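PDB 4N5H: Esterase/lipase from Lactobacillus rhamnosus, which probably hydrolyses carboxylic esters, and may transfer their acyl groups to other acceptors, as an esterase of the alpha/beta hydrolase fold. Local coordinates for residues N176-A181 and R299-L304; V183-E188 and F235-G240; D243-Q248 and L276-N281. The protein carries 1 engineered substitution. All coordinates share one frame; numbering follows the deposited sequence.

Contact 1. Residues N176-A181 and R299-L304; sequences NFTLVA and RTFDAL
Thr178 and Leu179, where the chain enters strand 179-181, face helix 299-304, which runs antiparallel to the strand at 167° with the two axes 9.4 Å apart at their closest. This is the strand-to-helix layering of the alpha/beta hydrolase fold, here between a strand of the central parallel run and helix 288-311. No hydrogen bond crosses the interface; van der Waals contact, mostly between apolar groups, carries it.

Leu179 spreads its fork against the helix. With CG anti to the backbone N (chi1 176°), its two methyls divide the work: CD2 lies 3.7 Å from Thr300 CG2 and equally near the backbone N of Phe301, while CD1 meets Leu304 CD1 at 3.9 Å, the two leucines set roughly perpendicular. Thr178 takes the adjoining position. Its methyl CG2 slides past Leu304, coming 3.9 Å from Leu304 CB. The hydroxyls of both threonines look elsewhere, since Thr178 OG1 bonds to Val140 N and Thr300 OG1 to the carbonyl of Glu296, leaving their methyls to do the packing.

Phe301 leaves the helix along its flank, and its side chain also touches Leu141 of strand 140-145. It offers Thr178 its rim and not its face: Thr178 CB lies near the ring plane, 3.9 Å from Phe301 CE1.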
loop_
_atom_site.group_PDB
_atom_site.type_symbol
_atom_site.label_atom_id
_atom_site.label_comp_id
_atom_site.label_asym_id
_atom_site.label_seq_id
_atom_site.Cartn_x
_atom_site.Cartn_y
_atom_site.Cartn_z
ATOM N N ASN A 176 17.585 15.235 32.668
ATOM C CA ASN A 176 16.595 16.243 33.070
ATOM C C ASN A 176 15.876 16.662 31.785
ATOM O O ASN A 176 16.392 16.437 30.696
ATOM C CB ASN A 176 17.301 17.504 33.599
ATOM C CG ASN A 176 18.281 17.243 34.784
ATOM O OD1 ASN A 176 17.896 16.734 35.835
ATOM N ND2 ASN A 176 19.579 17.637 34.593
ATOM N N PHE A 177 14.793 17.381 31.912
ATOM C CA PHE A 177 14.071 17.981 30.782
ATOM C C PHE A 177 14.480 19.431 30.615
ATOM O O PHE A 177 14.419 20.230 31.611
ATOM C CB PHE A 177 12.569 17.889 30.997
ATOM C CG PHE A 177 12.105 16.515 31.353
ATOM C CD1 PHE A 177 11.402 16.275 32.503
ATOM C CD2 PHE A 177 12.420 15.464 30.512
ATOM C CE1 PHE A 177 11.003 14.965 32.836
ATOM C CE2 PHE A 177 11.986 14.185 30.819
ATOM C CZ PHE A 177 11.317 13.921 31.991
ATOM N N THR A 178 14.957 19.775 29.435
ATOM C CA THR A 178 15.317 21.125 29.075
ATOM C C THR A 178 14.087 22.044 28.905
ATOM O O THR A 178 14.088 23.218 29.307
ATOM C CB THR A 178 16.161 21.094 27.777
ATOM O OG1 THR A 178 17.244 20.209 27.978
ATOM C CG2 THR A 178 16.689 22.470 27.404
ATOM N N LEU A 179 13.017 21.483 28.357
ATOM C CA LEU A 179 11.800 22.183 28.093
ATOM C C LEU A 179 10.682 21.131 28.116
ATOM O O LEU A 179 10.925 20.015 27.645
ATOM C CB LEU A 179 11.852 22.785 26.692
ATOM C CG LEU A 179 10.586 23.500 26.187
ATOM C CD1 LEU A 179 10.067 24.666 27.068
ATOM C CD2 LEU A 179 10.835 24.058 24.750
ATOM N N VAL A 180 9.527 21.497 28.585
ATOM C CA VAL A 180 8.347 20.666 28.548
ATOM C C VAL A 180 7.285 21.428 27.756
ATOM O O VAL A 180 6.758 22.470 28.159
ATOM C CB VAL A 180 7.837 20.325 29.907
ATOM C CG1 VAL A 180 6.663 19.419 29.817
ATOM C CG2 VAL A 180 8.885 19.658 30.762
ATOM N N ALA A 181 6.951 20.865 26.579
ATOM C CA ALA A 181 5.995 21.489 25.654
ATOM C C ALA A 181 4.667 20.719 25.639
ATOM O O ALA A 181 4.644 19.512 25.367
ATOM C CB ALA A 181 6.512 21.563 24.271
ATOM N N ARG A 299 12.785 25.685 18.137
ATOM C CA ARG A 299 13.692 26.850 18.360
ATOM C C ARG A 299 13.740 27.299 19.825
ATOM O O ARG A 299 14.826 27.733 20.287
ATOM C CB ARG A 299 13.355 28.018 17.469
ATOM C CG ARG A 299 13.595 27.787 15.990
ATOM C CD ARG A 299 14.984 27.279 15.611
ATOM N NE ARG A 299 15.273 25.801 15.661
ATOM C CZ ARG A 299 14.965 24.945 14.702
ATOM N NH1 ARG A 299 14.288 25.414 13.617
ATOM N NH2 ARG A 299 15.289 23.652 14.762
ATOM N N THR A 300 12.638 27.204 20.566
ATOM C CA THR A 300 12.625 27.510 21.962
ATOM C C THR A 300 13.548 26.523 22.663
ATOM O O THR A 300 14.376 26.910 23.558
ATOM C CB THR A 300 11.205 27.430 22.487
ATOM O OG1 THR A 300 10.412 28.370 21.770
ATOM C CG2 THR A 300 11.102 27.706 24.008
ATOM N N PHE A 301 13.393 25.246 22.309
ATOM C CA PHE A 301 14.231 24.165 22.870
ATOM C C PHE A 301 15.704 24.456 22.618
ATOM O O PHE A 301 16.533 24.341 23.500
ATOM C CB PHE A 301 13.785 22.825 22.222
ATOM C CG PHE A 301 14.635 21.629 22.512
ATOM C CD1 PHE A 301 15.183 21.412 23.755
ATOM C CD2 PHE A 301 14.757 20.621 21.553
ATOM C CE1 PHE A 301 15.876 20.249 24.002
ATOM C CE2 PHE A 301 15.463 19.425 21.807
ATOM C CZ PHE A 301 16.060 19.274 23.034
ATOM N N ASP A 302 16.008 24.784 21.405
ATOM C CA ASP A 302 17.407 25.049 20.997
ATOM C C ASP A 302 17.936 26.258 21.779
ATOM O O ASP A 302 19.110 26.225 22.190
ATOM C CB ASP A 302 17.498 25.425 19.528
ATOM C CG ASP A 302 17.241 24.256 18.567
ATOM O OD1 ASP A 302 17.219 23.079 18.995
ATOM O OD2 ASP A 302 17.243 24.546 17.368
ATOM N N ALA A 303 17.132 27.274 21.964
ATOM C CA ALA A 303 17.613 28.458 22.697
ATOM C C ALA A 303 17.940 28.127 24.169
ATOM O O ALA A 303 18.969 28.530 24.690
ATOM C CB ALA A 303 16.637 29.570 22.596
ATOM N N LEU A 304 17.080 27.317 24.819
ATOM C CA LEU A 304 17.243 26.878 26.169
ATOM C C LEU A 304 18.460 25.976 26.238
ATOM O O LEU A 304 19.190 26.051 27.252
ATOM C CB LEU A 304 16.046 26.248 26.730
ATOM C CG LEU A 304 14.884 27.150 26.962
ATOM C CD1 LEU A 304 13.540 26.435 27.126
ATOM C CD2 LEU A 304 15.146 28.018 28.206
#

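Contact 2. Residues V183-E188 and F235-G240; sequences VCPVAE and FMLIGG
Cys184 and Ile238 share the one hydrogen bond of this contact, from Cys184 N to Ile238 O, at 2.8 Å and almost perfectly straight (178° at the hydrogen). The same carbonyl receives a CA-H...O contact from Val183 CA at 3.5 Å, so this oxygen takes one strong bond from Cys184 and a weaker contact from Val183 as strand 179-183 runs out. Here Val183 and Ile238 form a parallel beta bridge and project from the same face of the sheet, where Val183 CG2 rests 4.1 Å from Ile238 CD1.

Beyond the bridge the chains part. Cys184 takes up a left-handed backbone conformation (phi 43°, psi 55°) that swings the chain away from strand 235-240. Its sulfur stays behind, with Cys184 SG 3.8 Å from Gly239 CA. A beta carbon on Gly239 would lie about 3.5 Å from Cys184 SG, a tight approach, which is consistent with glycine here. Pro185 then lays its ring beside Leu237, whose methyl CD1 approaches Pro185 CD to 3.5 Å and also touches CG, the two side chains crossing nearly square.

Further out, backbone bonds help to position the turn: Val183 with Gly144 and Ser146, and Val186 with Ser146, on what is probably the nucleophile elbow. The Cys184 side chain also touches Asp243 and His278, placing it against two residues of the probable catalytic triad.

In the fold, strand 235-240 lies beside strand 179-183, which has strand 140-145 on its other side. Ile238 meets Thr293 of helix 288-311, whereas Leu237 packs on Ser249 and Leu253, and Pro185 on Leu252, of helix 246-258.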
loop_
_atom_site.group_PDB
_atom_site.type_symbol
_atom_site.label_atom_id
_atom_site.label_comp_id
_atom_site.label_asym_id
_atom_site.label_seq_id
_atom_site.Cartn_x
_atom_site.Cartn_y
_atom_site.Cartn_z
ATOM N N VAL A 183 0.852 20.393 24.243
ATOM C CA VAL A 183 0.007 20.770 23.125
ATOM C C VAL A 183 -1.458 20.445 23.503
ATOM O O VAL A 183 -1.811 19.294 23.618
ATOM C CB VAL A 183 0.380 20.013 21.798
ATOM C CG1 VAL A 183 -0.550 20.336 20.635
ATOM C CG2 VAL A 183 1.800 20.349 21.397
ATOM N N CYS A 184 -2.288 21.472 23.625
ATOM C CA CYS A 184 -3.676 21.354 24.031
ATOM C C CYS A 184 -3.852 20.371 25.197
ATOM O O CYS A 184 -4.613 19.423 25.125
ATOM C CB CYS A 184 -4.609 20.897 22.884
ATOM S SG CYS A 184 -4.545 22.021 21.456
ATOM N N PRO A 185 -3.102 20.617 26.286
ATOM C CA PRO A 185 -3.128 19.621 27.346
ATOM C C PRO A 185 -4.479 19.587 28.065
ATOM O O PRO A 185 -5.176 20.604 28.131
ATOM C CB PRO A 185 -2.095 20.118 28.342
ATOM C CG PRO A 185 -2.075 21.568 28.106
ATOM C CD PRO A 185 -2.183 21.712 26.593
ATOM N N VAL A 186 -4.798 18.426 28.622
ATOM C CA VAL A 186 -5.880 18.257 29.605
ATOM C C VAL A 186 -5.267 18.108 30.992
ATOM O O VAL A 186 -5.338 17.082 31.610
ATOM C CB VAL A 186 -6.820 17.178 29.161
ATOM C CG1 VAL A 186 -8.067 17.182 30.065
ATOM C CG2 VAL A 186 -7.269 17.549 27.750
ATOM N N ALA A 187 -4.574 19.134 31.410
ATOM C CA ALA A 187 -3.756 19.002 32.599
ATOM C C ALA A 187 -4.525 19.098 33.917
ATOM O O ALA A 187 -3.958 18.699 34.981
ATOM C CB ALA A 187 -2.601 19.966 32.571
ATOM N N GLU A 188 -5.789 19.588 33.843
ATOM C CA GLU A 188 -6.663 19.673 35.016
ATOM C C GLU A 188 -7.924 18.846 34.813
ATOM O O GLU A 188 -9.025 19.400 34.621
ATOM C CB GLU A 188 -6.983 21.152 35.302
ATOM C CG GLU A 188 -5.775 22.014 35.542
ATOM C CD GLU A 188 -5.120 21.733 36.892
ATOM O OE1 GLU A 188 -5.822 21.805 37.939
ATOM O OE2 GLU A 188 -3.942 21.461 36.916
ATOM N N PHE A 235 8.289 25.530 30.673
ATOM C CA PHE A 235 7.170 24.967 29.925
ATOM C C PHE A 235 6.893 25.806 28.709
ATOM O O PHE A 235 7.213 27.025 28.622
ATOM C CB PHE A 235 5.917 24.870 30.716
ATOM C CG PHE A 235 5.929 23.716 31.726
ATOM C CD1 PHE A 235 6.721 23.751 32.861
ATOM C CD2 PHE A 235 5.147 22.568 31.531
ATOM C CE1 PHE A 235 6.727 22.683 33.766
ATOM C CE2 PHE A 235 5.147 21.570 32.454
ATOM C CZ PHE A 235 5.950 21.576 33.543
ATOM N N MET A 236 6.279 25.158 27.700
ATOM C CA MET A 236 5.736 25.908 26.538
ATOM C C MET A 236 4.331 25.403 26.276
ATOM O O MET A 236 4.121 24.144 26.152
ATOM C CB MET A 236 6.600 25.716 25.320
ATOM C CG MET A 236 6.116 26.456 24.097
ATOM S SD MET A 236 7.166 26.176 22.679
ATOM C CE MET A 236 6.313 27.193 21.449
ATOM N N LEU A 237 3.363 26.288 26.250
ATOM C CA LEU A 237 1.986 25.908 26.119
ATOM C C LEU A 237 1.526 26.301 24.721
ATOM O O LEU A 237 1.593 27.471 24.357
ATOM C CB LEU A 237 1.092 26.578 27.156
ATOM C CG LEU A 237 -0.384 26.367 27.041
ATOM C CD1 LEU A 237 -0.693 24.859 27.165
ATOM C CD2 LEU A 237 -1.112 27.175 28.142
ATOM N N ILE A 238 1.095 25.285 23.981
ATOM C CA ILE A 238 0.663 25.361 22.580
ATOM C C ILE A 238 -0.774 25.007 22.459
ATOM O O ILE A 238 -1.238 24.012 23.013
ATOM C CB ILE A 238 1.532 24.418 21.742
ATOM C CG1 ILE A 238 2.984 24.849 21.776
ATOM C CG2 ILE A 238 1.019 24.275 20.321
ATOM C CD1 ILE A 238 3.977 23.786 21.310
ATOM N N GLY A 239 -1.515 25.783 21.647
ATOM C CA GLY A 239 -2.930 25.497 21.439
ATOM C C GLY A 239 -3.591 26.689 20.808
ATOM O O GLY A 239 -2.983 27.356 19.928
ATOM N N GLY A 240 -4.833 26.950 21.200
ATOM C CA GLY A 240 -5.503 28.104 20.639
ATOM C C GLY A 240 -6.948 28.160 20.956
ATOM O O GLY A 240 -7.553 27.215 21.473
#

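Contact 3. Residues D243-Q248 and L276-N281; sequences DSFYLQ and LKHVFN
His278 and Asp243 meet in a histidine-carboxylate hydrogen bond, probably the Asp-His pair of a Ser-His-Asp triad. Along the His278 side chain, CB lies 3.4 Å from Asp243 OD1 and near Ser244 OG. The ring, set with CG anti to the backbone N (chi1 -174°), then brings ND1 to donate to Asp243 OD1 at 2.6 Å, on the syn side but somewhat out of the carboxylate plane (26°), although the ring and carboxylate planes differ by only 16°. CE1 lies 3.3 Å from Phe245 CD1, which sits over one face toward the rim; Val279 CG1 covers the centre of the opposite face. At the tip NE2 hydrogen-bonds Ser146 OG.

Asp243 OD1 is held in turn by Phe245 N at 3.0 Å, an Asx turn whose donor arrives from the other face of the carboxylate. A water accepting from both Ser244 N and His278 N further ties the two loops. Were the imidazole lost to an alanine here, Asp243 OD1 would probably be left without its ring donor and Ser146 OG without its nitrogen partner.

The unbroken path from carboxylate through imidazole to hydroxyl is consistent with charge relay, in which the aspartate orients the histidine to take a proton from the serine.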
loop_
_atom_site.group_PDB
_atom_site.type_symbol
_atom_site.label_atom_id
_atom_site.label_comp_id
_atom_site.label_asym_id
_atom_site.label_seq_id
_atom_site.Cartn_x
_atom_site.Cartn_y
_atom_site.Cartn_z
ATOM N N ASP A 243 -9.177 25.301 19.898
ATOM C CA ASP A 243 -9.062 24.021 20.593
ATOM C C ASP A 243 -10.342 23.720 21.379
ATOM O O ASP A 243 -10.755 24.546 22.158
ATOM C CB ASP A 243 -7.823 24.134 21.520
ATOM C CG ASP A 243 -7.650 22.926 22.430
ATOM O OD1 ASP A 243 -8.127 21.834 22.048
ATOM O OD2 ASP A 243 -7.016 23.088 23.467
ATOM N N SER A 244 -10.984 22.612 21.151
ATOM C CA SER A 244 -12.135 22.240 21.922
ATOM C C SER A 244 -11.793 22.182 23.422
ATOM O O SER A 244 -12.672 22.427 24.225
ATOM C CB SER A 244 -12.603 20.871 21.523
ATOM O OG SER A 244 -11.567 19.901 21.513
ATOM N N PHE A 245 -10.526 21.970 23.786
ATOM C CA PHE A 245 -10.046 22.035 25.200
ATOM C C PHE A 245 -9.399 23.313 25.586
ATOM O O PHE A 245 -8.615 23.382 26.540
ATOM C CB PHE A 245 -9.090 20.863 25.459
ATOM C CG PHE A 245 -9.781 19.530 25.497
ATOM C CD1 PHE A 245 -9.882 18.758 24.366
ATOM C CD2 PHE A 245 -10.403 19.113 26.661
ATOM C CE1 PHE A 245 -10.431 17.481 24.349
ATOM C CE2 PHE A 245 -11.040 17.858 26.648
ATOM C CZ PHE A 245 -10.977 17.032 25.515
ATOM N N TYR A 246 -9.735 24.434 24.963
ATOM C CA TYR A 246 -9.076 25.691 25.266
ATOM C C TYR A 246 -9.276 26.051 26.754
ATOM O O TYR A 246 -8.392 26.655 27.356
ATOM C CB TYR A 246 -9.644 26.823 24.376
ATOM C CG TYR A 246 -9.026 28.170 24.563
ATOM C CD1 TYR A 246 -7.616 28.420 24.499
ATOM C CD2 TYR A 246 -9.853 29.275 24.872
ATOM C CE1 TYR A 246 -7.078 29.663 24.638
ATOM C CE2 TYR A 246 -9.285 30.526 25.017
ATOM C CZ TYR A 246 -7.925 30.732 24.889
ATOM O OH TYR A 246 -7.383 31.953 25.060
ATOM N N LEU A 247 -10.428 25.718 27.334
ATOM C CA LEU A 247 -10.602 26.063 28.731
ATOM C C LEU A 247 -9.540 25.439 29.626
ATOM O O LEU A 247 -9.124 25.999 30.639
ATOM C CB LEU A 247 -11.970 25.630 29.267
ATOM C CG LEU A 247 -13.201 26.454 28.862
ATOM C CD1 LEU A 247 -14.273 26.099 29.910
ATOM C CD2 LEU A 247 -12.948 27.980 28.761
ATOM N N GLN A 248 -9.107 24.228 29.280
ATOM C CA GLN A 248 -7.968 23.623 29.995
ATOM C C GLN A 248 -6.666 24.409 29.916
ATOM O O GLN A 248 -5.894 24.452 30.843
ATOM C CB GLN A 248 -7.741 22.216 29.476
ATOM C CG GLN A 248 -8.821 21.242 29.863
ATOM C CD GLN A 248 -8.633 20.683 31.271
ATOM O OE1 GLN A 248 -7.511 20.448 31.724
ATOM N NE2 GLN A 248 -9.724 20.538 31.990
ATOM N N LEU A 276 -7.678 25.334 12.985
ATOM C CA LEU A 276 -6.637 25.196 14.041
ATOM C C LEU A 276 -7.324 24.611 15.261
ATOM O O LEU A 276 -7.437 25.207 16.347
ATOM C CB LEU A 276 -6.044 26.565 14.296
ATOM C CG LEU A 276 -5.376 27.138 13.086
ATOM C CD1 LEU A 276 -4.700 28.409 13.515
ATOM C CD2 LEU A 276 -4.397 26.196 12.404
ATOM N N LYS A 277 -7.761 23.380 15.044
ATOM C CA LYS A 277 -8.512 22.613 16.032
ATOM C C LYS A 277 -7.591 21.965 17.072
ATOM O O LYS A 277 -6.401 22.143 17.057
ATOM C CB LYS A 277 -9.287 21.522 15.310
ATOM C CG LYS A 277 -8.417 20.454 14.608
ATOM C CD LYS A 277 -9.225 19.257 14.128
ATOM C CE LYS A 277 -9.570 18.325 15.304
ATOM N NZ LYS A 277 -8.488 17.549 15.963
ATOM N N HIS A 278 -8.197 21.196 17.995
ATOM C CA HIS A 278 -7.429 20.428 18.985
ATOM C C HIS A 278 -6.343 19.677 18.296
ATOM O O HIS A 278 -6.564 18.964 17.335
ATOM C CB HIS A 278 -8.426 19.438 19.642
ATOM C CG HIS A 278 -7.862 18.667 20.778
ATOM N ND1 HIS A 278 -7.445 19.282 21.938
ATOM C CD2 HIS A 278 -7.730 17.337 20.976
ATOM C CE1 HIS A 278 -6.985 18.354 22.765
ATOM N NE2 HIS A 278 -7.204 17.172 22.237
ATOM N N VAL A 279 -5.147 19.835 18.832
ATOM C CA VAL A 279 -3.934 19.174 18.444
ATOM C C VAL A 279 -3.628 19.193 16.950
ATOM O O VAL A 279 -3.063 18.248 16.417
ATOM C CB VAL A 279 -3.783 17.738 19.016
ATOM C CG1 VAL A 279 -3.852 17.771 20.553
ATOM C CG2 VAL A 279 -4.742 16.760 18.449
ATOM N N PHE A 280 -3.956 20.295 16.283
ATOM C CA PHE A 280 -3.851 20.340 14.803
ATOM C C PHE A 280 -2.421 20.153 14.340
ATOM O O PHE A 280 -2.192 19.516 13.321
ATOM C CB PHE A 280 -4.435 21.661 14.219
ATOM C CG PHE A 280 -3.512 22.830 14.438
ATOM C CD1 PHE A 280 -2.465 23.102 13.562
ATOM C CD2 PHE A 280 -3.662 23.678 15.578
ATOM C CE1 PHE A 280 -1.575 24.158 13.838
ATOM C CE2 PHE A 280 -2.836 24.735 15.828
ATOM C CZ PHE A 280 -1.741 24.992 14.942
ATOM N N ASN A 281 -1.495 20.645 15.124
ATOM C CA ASN A 281 -0.045 20.593 14.750
ATOM C C ASN A 281 0.634 19.245 14.855
ATOM O O ASN A 281 1.694 19.003 14.300
ATOM C CB ASN A 281 0.744 21.680 15.448
ATOM C CG ASN A 281 0.720 21.534 16.934
ATOM O OD1 ASN A 281 -0.381 21.591 17.534
ATOM N ND2 ASN A 281 1.822 21.211 17.525
HETATM O O HOH W 1 -11.112 21.062 18.375
#

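The three contacts lie in order from the start of strand 179-183 to the probable active site. Contacts 1 and 2, with centres 15 Å apart, share neighbouring strands: Val180 O lies 2.8 Å from Met236 N, a probable hydrogen bond between them. Contact 2 lies beside contact 3, centre to centre about 8 Å, where Cys184 CB comes 3.3 Å from Asp243 OD2 and Gln248 OE1 probably accepts from Glu188 N at 2.9 Å. Contact 1, 22 Å from contact 3 between centres, does not touch it, although helices 280-283 and 288-311 follow each other in the chain. The calcium ion lies about 11 Å from the Phe301 side chain of contact 1.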